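PDB 3O2I: uncharacterized protein from Leptospirillum rubarum, which is of unknown function and forms a two-chain assembly in the crystal. Local coordinates for residues 43-56 with 80-94. Numbering follows the deposited sequence.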
ATOM      1  N   ILE B  43      -0.356  -8.296   4.171  1.00 35.01           N
ATOM      2  CA  ILE B  43      -0.134  -7.621   5.438  1.00 33.32           C
ATOM      3  C   ILE B  43       0.631  -6.351   5.153  1.00 28.81           C
ATOM      4  O   ILE B  43       1.688  -6.380   4.520  1.00 28.74           O
ATOM      5  CB  ILE B  43       0.719  -8.458   6.405  1.00 36.69           C
ATOM      6  CG1 ILE B  43       0.206  -9.893   6.492  1.00 44.48           C
ATOM      7  CG2 ILE B  43       0.753  -7.801   7.783  1.00 28.70           C
ATOM      8  CD1 ILE B  43      -0.820 -10.107   7.577  1.00 54.91           C
ATOM      9  N   TYR B  44       0.097  -5.235   5.626  1.00 24.98           N
ATOM     10  CA  TYR B  44       0.741  -3.942   5.434  1.00 26.62           C
ATOM     11  C   TYR B  44       1.230  -3.446   6.772  1.00 28.12           C
ATOM     12  O   TYR B  44       0.426  -3.216   7.675  1.00 32.32           O
ATOM     13  CB  TYR B  44      -0.255  -2.928   4.830  1.00 19.96           C
ATOM     14  CG  TYR B  44      -0.739  -3.326   3.453  1.00 20.61           C
ATOM     15  CD1 TYR B  44       0.007  -3.017   2.324  1.00 18.34           C
ATOM     16  CD2 TYR B  44      -1.926  -4.026   3.285  1.00 22.35           C
ATOM     17  CE1 TYR B  44      -0.418  -3.388   1.062  1.00 18.13           C
ATOM     18  CE2 TYR B  44      -2.370  -4.392   2.018  1.00 19.46           C
ATOM     19  CZ  TYR B  44      -1.605  -4.072   0.915  1.00 20.81           C
ATOM     20  OH  TYR B  44      -2.029  -4.427  -0.350  1.00 28.60           O
ATOM     21  N   LEU B  45       2.543  -3.275   6.898  1.00 26.84           N
ATOM     22  CA  LEU B  45       3.141  -2.744   8.123  1.00 24.05           C
ATOM     23  C   LEU B  45       3.698  -1.343   7.896  1.00 27.96           C
ATOM     24  O   LEU B  45       4.184  -1.023   6.819  1.00 38.85           O
ATOM     25  CB  LEU B  45       4.273  -3.645   8.603  1.00 25.36           C
ATOM     26  CG  LEU B  45       3.947  -5.119   8.851  1.00 32.51           C
ATOM     27  CD1 LEU B  45       5.183  -5.812   9.428  1.00 35.04           C
ATOM     28  CD2 LEU B  45       2.774  -5.264   9.794  1.00 34.27           C
ATOM     29  N   LEU B  46       3.646  -0.522   8.932  1.00 23.74           N
ATOM     30  CA  LEU B  46       4.149   0.840   8.865  1.00 30.29           C
ATOM     31  C   LEU B  46       5.331   0.995   9.786  1.00 32.45           C
ATOM     32  O   LEU B  46       5.349   0.415  10.866  1.00 40.77           O
ATOM     33  CB  LEU B  46       3.064   1.820   9.326  1.00 32.48           C
ATOM     34  CG  LEU B  46       2.025   2.312   8.331  1.00 36.85           C
ATOM     35  CD1 LEU B  46       2.056   1.476   7.066  1.00 27.41           C
ATOM     36  CD2 LEU B  46       0.635   2.349   8.979  1.00 38.59           C
ATOM     37  N   HIS B  47       6.307   1.792   9.371  1.00 33.87           N
ATOM     38  CA  HIS B  47       7.400   2.175  10.263  1.00 37.68           C
ATOM     39  C   HIS B  47       7.795   3.626  10.016  1.00 37.85           C
ATOM     40  O   HIS B  47       7.739   4.104   8.885  1.00 41.20           O
ATOM     41  CB  HIS B  47       8.615   1.268  10.073  1.00 35.64           C
ATOM     42  CG  HIS B  47       9.518   1.221  11.262  1.00 39.90           C
ATOM     43  ND1 HIS B  47      10.324   2.279  11.627  1.00 47.36           N
ATOM     44  CD2 HIS B  47       9.738   0.247  12.179  1.00 43.20           C
ATOM     45  CE1 HIS B  47      11.000   1.959  12.718  1.00 45.55           C
ATOM     46  NE2 HIS B  47      10.656   0.736  13.078  1.00 43.03           N
ATOM     47  N   SER B  48       8.193   4.323  11.075  1.00 33.91           N
ATOM     48  CA  SER B  48       8.619   5.709  10.946  1.00 34.94           C
ATOM     49  C   SER B  48       9.963   5.841  10.242  1.00 38.40           C
ATOM     50  O   SER B  48      10.293   6.908   9.734  1.00 47.52           O
ATOM     51  CB  SER B  48       8.638   6.428  12.304  1.00 36.17           C
ATOM     52  OG  SER B  48       9.592   5.867  13.189  1.00 52.22           O
ATOM     53  N   GLU B  49      10.739   4.761  10.202  1.00 36.76           N
ATOM     54  CA  GLU B  49      12.035   4.811   9.526  1.00 43.51           C
ATOM     55  C   GLU B  49      12.096   3.990   8.245  1.00 41.25           C
ATOM     56  O   GLU B  49      11.298   3.078   8.035  1.00 36.56           O
ATOM     57  CB  GLU B  49      13.171   4.413  10.468  1.00 46.01           C
ATOM     58  CG  GLU B  49      13.460   5.452  11.541  1.00 60.59           C
ATOM     59  CD  GLU B  49      14.932   5.485  11.920  1.00 75.15           C
ATOM     60  OE1 GLU B  49      15.363   4.650  12.747  1.00 74.64           O
ATOM     61  OE2 GLU B  49      15.662   6.342  11.379  1.00 84.33           O
ATOM     62  N   TYR B  50      13.046   4.342   7.385  1.00 43.11           N
ATOM     63  CA  TYR B  50      13.273   3.606   6.153  1.00 41.22           C
ATOM     64  C   TYR B  50      14.211   2.439   6.414  1.00 42.88           C
ATOM     65  O   TYR B  50      15.273   2.600   7.015  1.00 45.89           O
ATOM     66  CB  TYR B  50      13.867   4.516   5.074  1.00 43.80           C
ATOM     67  CG  TYR B  50      14.373   3.765   3.860  1.00 41.02           C
ATOM     68  CD1 TYR B  50      15.736   3.674   3.593  1.00 40.01           C
ATOM     69  CD2 TYR B  50      13.484   3.127   2.989  1.00 35.63           C
ATOM     70  CE1 TYR B  50      16.207   2.972   2.486  1.00 44.20           C
ATOM     71  CE2 TYR B  50      13.945   2.417   1.883  1.00 36.96           C
ATOM     72  CZ  TYR B  50      15.303   2.345   1.634  1.00 45.41           C
ATOM     73  OH  TYR B  50      15.753   1.643   0.536  1.00 45.85           O
ATOM     74  N   TRP B  51      13.800   1.258   5.975  1.00 37.22           N
ATOM     75  CA  TRP B  51      14.654   0.085   6.027  1.00 35.09           C
ATOM     76  C   TRP B  51      15.002  -0.245   4.592  1.00 36.64           C
ATOM     77  O   TRP B  51      14.104  -0.341   3.755  1.00 35.11           O
ATOM     78  CB  TRP B  51      13.910  -1.101   6.641  1.00 38.03           C
ATOM     79  CG  TRP B  51      13.421  -0.899   8.045  1.00 44.35           C
ATOM     80  CD1 TRP B  51      12.311  -0.206   8.431  1.00 45.13           C
ATOM     81  CD2 TRP B  51      14.009  -1.419   9.248  1.00 48.89           C
ATOM     82  NE1 TRP B  51      12.181  -0.249   9.802  1.00 51.27           N
ATOM     83  CE2 TRP B  51      13.208  -0.991  10.324  1.00 51.25           C
ATOM     84  CE3 TRP B  51      15.139  -2.199   9.518  1.00 54.85           C
ATOM     85  CZ2 TRP B  51      13.505  -1.312  11.654  1.00 53.05           C
ATOM     86  CZ3 TRP B  51      15.428  -2.523  10.839  1.00 56.65           C
ATOM     87  CH2 TRP B  51      14.614  -2.078  11.889  1.00 55.98           C
ATOM     88  N   THR B  52      16.292  -0.396   4.296  1.00 36.46           N
ATOM     89  CA  THR B  52      16.728  -0.855   2.976  1.00 37.87           C
ATOM     90  C   THR B  52      16.088  -2.219   2.675  1.00 38.36           C
ATOM     91  O   THR B  52      15.590  -2.885   3.581  1.00 33.65           O
ATOM     92  CB  THR B  52      18.256  -1.030   2.918  1.00 36.44           C
ATOM     93  OG1 THR B  52      18.593  -2.287   3.503  1.00 38.68           O
ATOM     94  CG2 THR B  52      18.979   0.095   3.684  1.00 39.37           C
ATOM     95  N   GLU B  53      16.097  -2.637   1.414  1.00 36.44           N
ATOM     96  CA  GLU B  53      15.512  -3.932   1.062  1.00 39.60           C
ATOM     97  C   GLU B  53      16.260  -5.076   1.771  1.00 41.07           C
ATOM     98  O   GLU B  53      15.645  -6.008   2.295  1.00 42.10           O
ATOM     99  CB  GLU B  53      15.492  -4.145  -0.462  1.00 40.65           C
ATOM    100  CG  GLU B  53      14.515  -5.245  -0.955  1.00 51.34           C
ATOM    101  CD  GLU B  53      13.041  -4.793  -0.985  1.00 54.27           C
ATOM    102  OE1 GLU B  53      12.747  -3.646  -0.567  1.00 47.68           O
ATOM    103  OE2 GLU B  53      12.177  -5.588  -1.440  1.00 51.12           O
ATOM    104  N   ASP B  54      17.583  -4.993   1.806  1.00 46.52           N
ATOM    105  CA  ASP B  54      18.383  -6.022   2.484  1.00 47.55           C
ATOM    106  C   ASP B  54      18.100  -6.104   3.980  1.00 43.78           C
ATOM    107  O   ASP B  54      17.975  -7.193   4.535  1.00 45.90           O
ATOM    108  CB  ASP B  54      19.868  -5.809   2.225  1.00 47.78           C
ATOM    109  CG  ASP B  54      20.265  -6.235   0.841  1.00 56.99           C
ATOM    110  OD1 ASP B  54      19.409  -6.828   0.153  1.00 58.15           O
ATOM    111  OD2 ASP B  54      21.420  -5.984   0.440  1.00 65.30           O
ATOM    112  N   GLU B  55      17.977  -4.951   4.626  1.00 43.12           N
ATOM    113  CA  GLU B  55      17.610  -4.911   6.037  1.00 41.35           C
ATOM    114  C   GLU B  55      16.247  -5.573   6.238  1.00 37.77           C
ATOM    115  O   GLU B  55      16.048  -6.349   7.176  1.00 40.72           O
ATOM    116  CB  GLU B  55      17.582  -3.460   6.535  1.00 37.50           C
ATOM    117  CG  GLU B  55      18.969  -2.864   6.818  1.00 44.98           C
ATOM    118  CD  GLU B  55      18.898  -1.387   7.180  1.00 49.85           C
ATOM    119  OE1 GLU B  55      18.006  -0.673   6.658  1.00 48.87           O
ATOM    120  OE2 GLU B  55      19.730  -0.943   7.987  1.00 46.97           O
ATOM    121  N   PHE B  56      15.314  -5.259   5.341  1.00 33.00           N
ATOM    122  CA  PHE B  56      13.970  -5.838   5.356  1.00 31.91           C
ATOM    123  C   PHE B  56      14.001  -7.375   5.296  1.00 36.59           C
ATOM    124  O   PHE B  56      13.395  -8.042   6.135  1.00 37.39           O
ATOM    125  CB  PHE B  56      13.147  -5.244   4.200  1.00 32.95           C
ATOM    126  CG  PHE B  56      11.684  -5.602   4.223  1.00 30.38           C
ATOM    127  CD1 PHE B  56      11.074  -6.037   5.385  1.00 27.37           C
ATOM    128  CD2 PHE B  56      10.909  -5.478   3.064  1.00 26.71           C
ATOM    129  CE1 PHE B  56       9.730  -6.372   5.399  1.00 34.26           C
ATOM    130  CE2 PHE B  56       9.572  -5.801   3.074  1.00 29.73           C
ATOM    131  CZ  PHE B  56       8.974  -6.247   4.242  1.00 32.54           C
ATOM    132  N   SER B  80       4.910 -11.160  10.813  1.00 48.20           N
ATOM    133  CA  SER B  80       4.222  -9.900  11.090  1.00 43.69           C
ATOM    134  C   SER B  80       4.229  -9.590  12.588  1.00 46.97           C
ATOM    135  O   SER B  80       4.609  -8.490  13.004  1.00 50.36           O
ATOM    136  CB  SER B  80       2.785  -9.953  10.570  1.00 50.39           C
ATOM    137  OG  SER B  80       2.076  -8.761  10.896  1.00 58.10           O
ATOM    138  N   LYS B  81       3.812 -10.570  13.392  1.00 53.66           N
ATOM    139  CA  LYS B  81       3.750 -10.420  14.849  1.00 57.77           C
ATOM    140  C   LYS B  81       5.090 -10.025  15.460  1.00 51.08           C
ATOM    141  O   LYS B  81       5.141  -9.285  16.439  1.00 53.79           O
ATOM    142  CB  LYS B  81       3.270 -11.714  15.506  1.00 69.15           C
ATOM    143  CG  LYS B  81       1.775 -11.949  15.444  1.00 74.98           C
ATOM    144  CD  LYS B  81       1.390 -13.169  16.275  1.00 79.33           C
ATOM    145  CE  LYS B  81       1.717 -12.962  17.750  1.00 84.21           C
ATOM    146  NZ  LYS B  81       1.431 -14.178  18.576  1.00 91.02           N
ATOM    147  N   TYR B  82       6.170 -10.521  14.870  1.00 47.56           N
ATOM    148  CA  TYR B  82       7.510 -10.275  15.389  1.00 46.28           C
ATOM    149  C   TYR B  82       8.010  -8.879  15.034  1.00 50.58           C
ATOM    150  O   TYR B  82       8.569  -8.183  15.881  1.00 55.73           O
ATOM    151  CB  TYR B  82       8.499 -11.347  14.907  1.00 50.19           C
ATOM    152  CG  TYR B  82       9.934 -11.029  15.256  1.00 55.49           C
ATOM    153  CD1 TYR B  82      10.441 -11.301  16.523  1.00 62.90           C
ATOM    154  CD2 TYR B  82      10.778 -10.442  14.325  1.00 52.90           C
ATOM    155  CE1 TYR B  82      11.757 -10.995  16.850  1.00 63.26           C
ATOM    156  CE2 TYR B  82      12.087 -10.133  14.637  1.00 55.24           C
ATOM    157  CZ  TYR B  82      12.574 -10.409  15.903  1.00 60.90           C
ATOM    158  OH  TYR B  82      13.878 -10.090  16.206  1.00 58.42           O
ATOM    159  N   LEU B  83       7.820  -8.471  13.781  1.00 48.35           N
ATOM    160  CA  LEU B  83       8.154  -7.109  13.380  1.00 45.52           C
ATOM    161  C   LEU B  83       7.429  -6.085  14.247  1.00 46.04           C
ATOM    162  O   LEU B  83       8.006  -5.067  14.632  1.00 47.97           O
ATOM    163  CB  LEU B  83       7.834  -6.865  11.899  1.00 39.06           C
ATOM    164  CG  LEU B  83       8.637  -7.713  10.908  1.00 43.88           C
ATOM    165  CD1 LEU B  83       8.335  -7.296   9.474  1.00 36.63           C
ATOM    166  CD2 LEU B  83      10.122  -7.600  11.187  1.00 46.55           C
ATOM    167  N   VAL B  84       6.164  -6.354  14.554  1.00 45.77           N
ATOM    168  CA  VAL B  84       5.382  -5.432  15.377  1.00 45.16           C
ATOM    169  C   VAL B  84       5.936  -5.341  16.799  1.00 56.81           C
ATOM    170  O   VAL B  84       6.166  -4.247  17.313  1.00 59.16           O
ATOM    171  CB  VAL B  84       3.881  -5.814  15.425  1.00 42.76           C
ATOM    172  CG1 VAL B  84       3.191  -5.122  16.602  1.00 48.23           C
ATOM    173  CG2 VAL B  84       3.194  -5.447  14.113  1.00 41.35           C
ATOM    174  N   THR B  85       6.169  -6.494  17.422  1.00 60.58           N
ATOM    175  CA  THR B  85       6.606  -6.543  18.822  1.00 67.72           C
ATOM    176  C   THR B  85       8.074  -6.173  19.028  1.00 57.21           C
ATOM    177  O   THR B  85       8.422  -5.480  19.981  1.00 53.78           O
ATOM    178  CB  THR B  85       6.374  -7.938  19.424  1.00 78.54           C
ATOM    179  OG1 THR B  85       4.967  -8.200  19.488  1.00 85.05           O
ATOM    180  CG2 THR B  85       6.957  -8.017  20.822  1.00 85.54           C
ATOM    181  N   ALA B  86       8.926  -6.626  18.120  1.00 57.76           N
ATOM    182  CA  ALA B  86      10.367  -6.489  18.285  1.00 59.14           C
ATOM    183  C   ALA B  86      10.974  -5.229  17.671  1.00 57.31           C
ATOM    184  O   ALA B  86      12.029  -4.780  18.105  1.00 50.34           O
ATOM    185  CB  ALA B  86      11.071  -7.724  17.742  1.00 58.70           C
ATOM    186  N   HIS B  87      10.335  -4.655  16.656  1.00 53.56           N
ATOM    187  CA  HIS B  87      10.987  -3.566  15.937  1.00 49.69           C
ATOM    188  C   HIS B  87      10.123  -2.324  15.686  1.00 54.63           C
ATOM    189  O   HIS B  87      10.540  -1.407  14.978  1.00 53.16           O
ATOM    190  CB  HIS B  87      11.607  -4.085  14.637  1.00 49.79           C
ATOM    191  CG  HIS B  87      12.838  -4.909  14.845  1.00 54.92           C
ATOM    192  ND1 HIS B  87      14.056  -4.355  15.175  1.00 62.77           N
ATOM    193  CD2 HIS B  87      13.040  -6.246  14.772  1.00 54.38           C
ATOM    194  CE1 HIS B  87      14.957  -5.313  15.294  1.00 61.37           C
ATOM    195  NE2 HIS B  87      14.366  -6.471  15.058  1.00 62.26           N
ATOM    196  N   GLY B  88       8.933  -2.292  16.275  1.00 53.73           N
ATOM    197  CA  GLY B  88       8.125  -1.084  16.279  1.00 53.15           C
ATOM    198  C   GLY B  88       7.286  -0.830  15.037  1.00 51.31           C
ATOM    199  O   GLY B  88       6.811   0.290  14.830  1.00 58.19           O
ATOM    200  N   PHE B  89       7.103  -1.857  14.211  1.00 46.60           N
ATOM    201  CA  PHE B  89       6.183  -1.775  13.081  1.00 42.92           C
ATOM    202  C   PHE B  89       4.754  -1.771  13.616  1.00 45.18           C
ATOM    203  O   PHE B  89       4.447  -2.434  14.614  1.00 46.80           O
ATOM    204  CB  PHE B  89       6.359  -2.971  12.138  1.00 42.32           C
ATOM    205  CG  PHE B  89       7.657  -2.973  11.372  1.00 35.70           C
ATOM    206  CD1 PHE B  89       7.712  -2.486  10.078  1.00 26.68           C
ATOM    207  CD2 PHE B  89       8.814  -3.503  11.933  1.00 33.20           C
ATOM    208  CE1 PHE B  89       8.898  -2.496   9.367  1.00 29.34           C
ATOM    209  CE2 PHE B  89      10.010  -3.519  11.221  1.00 30.79           C
ATOM    210  CZ  PHE B  89      10.058  -3.011   9.948  1.00 31.05           C
ATOM    211  N   VAL B  90       3.878  -1.017  12.966  1.00 48.17           N
ATOM    212  CA  VAL B  90       2.468  -1.033  13.327  1.00 43.83           C
ATOM    213  C   VAL B  90       1.706  -1.557  12.125  1.00 37.72           C
ATOM    214  O   VAL B  90       1.983  -1.159  10.996  1.00 36.21           O
ATOM    215  CB  VAL B  90       1.953   0.365  13.769  1.00 42.31           C
ATOM    216  CG1 VAL B  90       2.812   0.900  14.891  1.00 45.47           C
ATOM    217  CG2 VAL B  90       1.960   1.338  12.624  1.00 42.32           C
ATOM    218  N   GLU B  91       0.786  -2.487  12.354  1.00 37.08           N
ATOM    219  CA  GLU B  91       0.050  -3.080  11.246  1.00 41.97           C
ATOM    220  C   GLU B  91      -1.076  -2.161  10.814  1.00 37.69           C
ATOM    221  O   GLU B  91      -1.837  -1.679  11.648  1.00 40.88           O
ATOM    222  CB  GLU B  91      -0.524  -4.443  11.619  1.00 49.38           C
ATOM    223  CG  GLU B  91      -1.247  -5.138  10.463  1.00 52.70           C
ATOM    224  CD  GLU B  91      -1.757  -6.522  10.829  1.00 56.59           C
ATOM    225  OE1 GLU B  91      -1.761  -6.858  12.033  1.00 56.68           O
ATOM    226  OE2 GLU B  91      -2.155  -7.269   9.909  1.00 59.55           O
ATOM    227  N   ALA B  92      -1.168  -1.920   9.509  1.00 37.14           N
ATOM    228  CA  ALA B  92      -2.255  -1.119   8.942  1.00 33.97           C
ATOM    229  C   ALA B  92      -3.442  -2.031   8.702  1.00 37.26           C
ATOM    230  O   ALA B  92      -3.284  -3.256   8.617  1.00 36.15           O
ATOM    231  CB  ALA B  92      -1.817  -0.479   7.650  1.00 31.09           C
ATOM    232  N   GLY B  93      -4.628  -1.440   8.601  1.00 31.28           N
ATOM    233  CA  GLY B  93      -5.843  -2.203   8.373  1.00 33.19           C
ATOM    234  C   GLY B  93      -6.022  -2.696   6.945  1.00 34.41           C
ATOM    235  O   GLY B  93      -6.832  -3.588   6.689  1.00 35.77           O
ATOM    236  N   GLY B  94      -5.271  -2.118   6.010  1.00 22.50           N
ATOM    237  CA  GLY B  94      -5.398  -2.499   4.619  1.00 31.14           C
ATOM    238  C   GLY B  94      -5.093  -1.348   3.684  1.00 32.12           C
ATOM    239  O   GLY B  94      -4.720  -0.262   4.122  1.00 29.62           O
TER
HETATM  240  O   HOH W   1      -2.252  -5.288   6.826  1.00 44.30           O
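Leu46 and Val90 form a hydrogen-bonded antiparallel pair: Leu46 N to Val90 O at 2.7 Å and Val90 N to Leu46 O at 2.9 Å. Ala92 N continues the ladder by donating to Tyr44 O, and strand 90-91 is the outermost strand of the three-stranded antiparallel sheet within this chain, beside strand 41-47. Helix 80-87 runs at 13° to segment 43-47, its axis 9.9 Å away, and packs on the Leu45 face of the sheet, a helix-on-sheet layer. Leu45 fills that interface: with CG anti to its carbonyl carbon (chi1 -56°), it brings CD1 to 3.5 Å from Leu83 CD1, shorter than usual carbon contact, while CD2 reaches Ser80 OG and the CA of Glu91. On the other face, Val90 CG2 meets Leu46 CB at 3.5 Å.

Beyond the last pair, His47, Trp51, His87 and Phe89 build an aromatic cluster. The His47 ring stands edge-to-face on Phe89, centroids 4.8 Å apart, and Trp51 NE1 lies over the centre of a His47 face. Both imidazole nitrogens are used in the ring plane: ND1 accepts from Glu49 N, nearly straight, whereas His47 NE2 donates to His87 O at 2.9 Å with a bent 138° at the hydrogen, just before Gly88. A leucine in place of His47 would probably leave His87 O and Glu49 N without these partners and untie the turn from the helix end. Trp51 points the edge of its six-membered ring, offset, at the face of the His87 ring, whose NE2 is hydrogen-bonded to Glu62 OE1, and one face of its indole receives Phe89 CZ, 3.5 Å from Trp51 NE1.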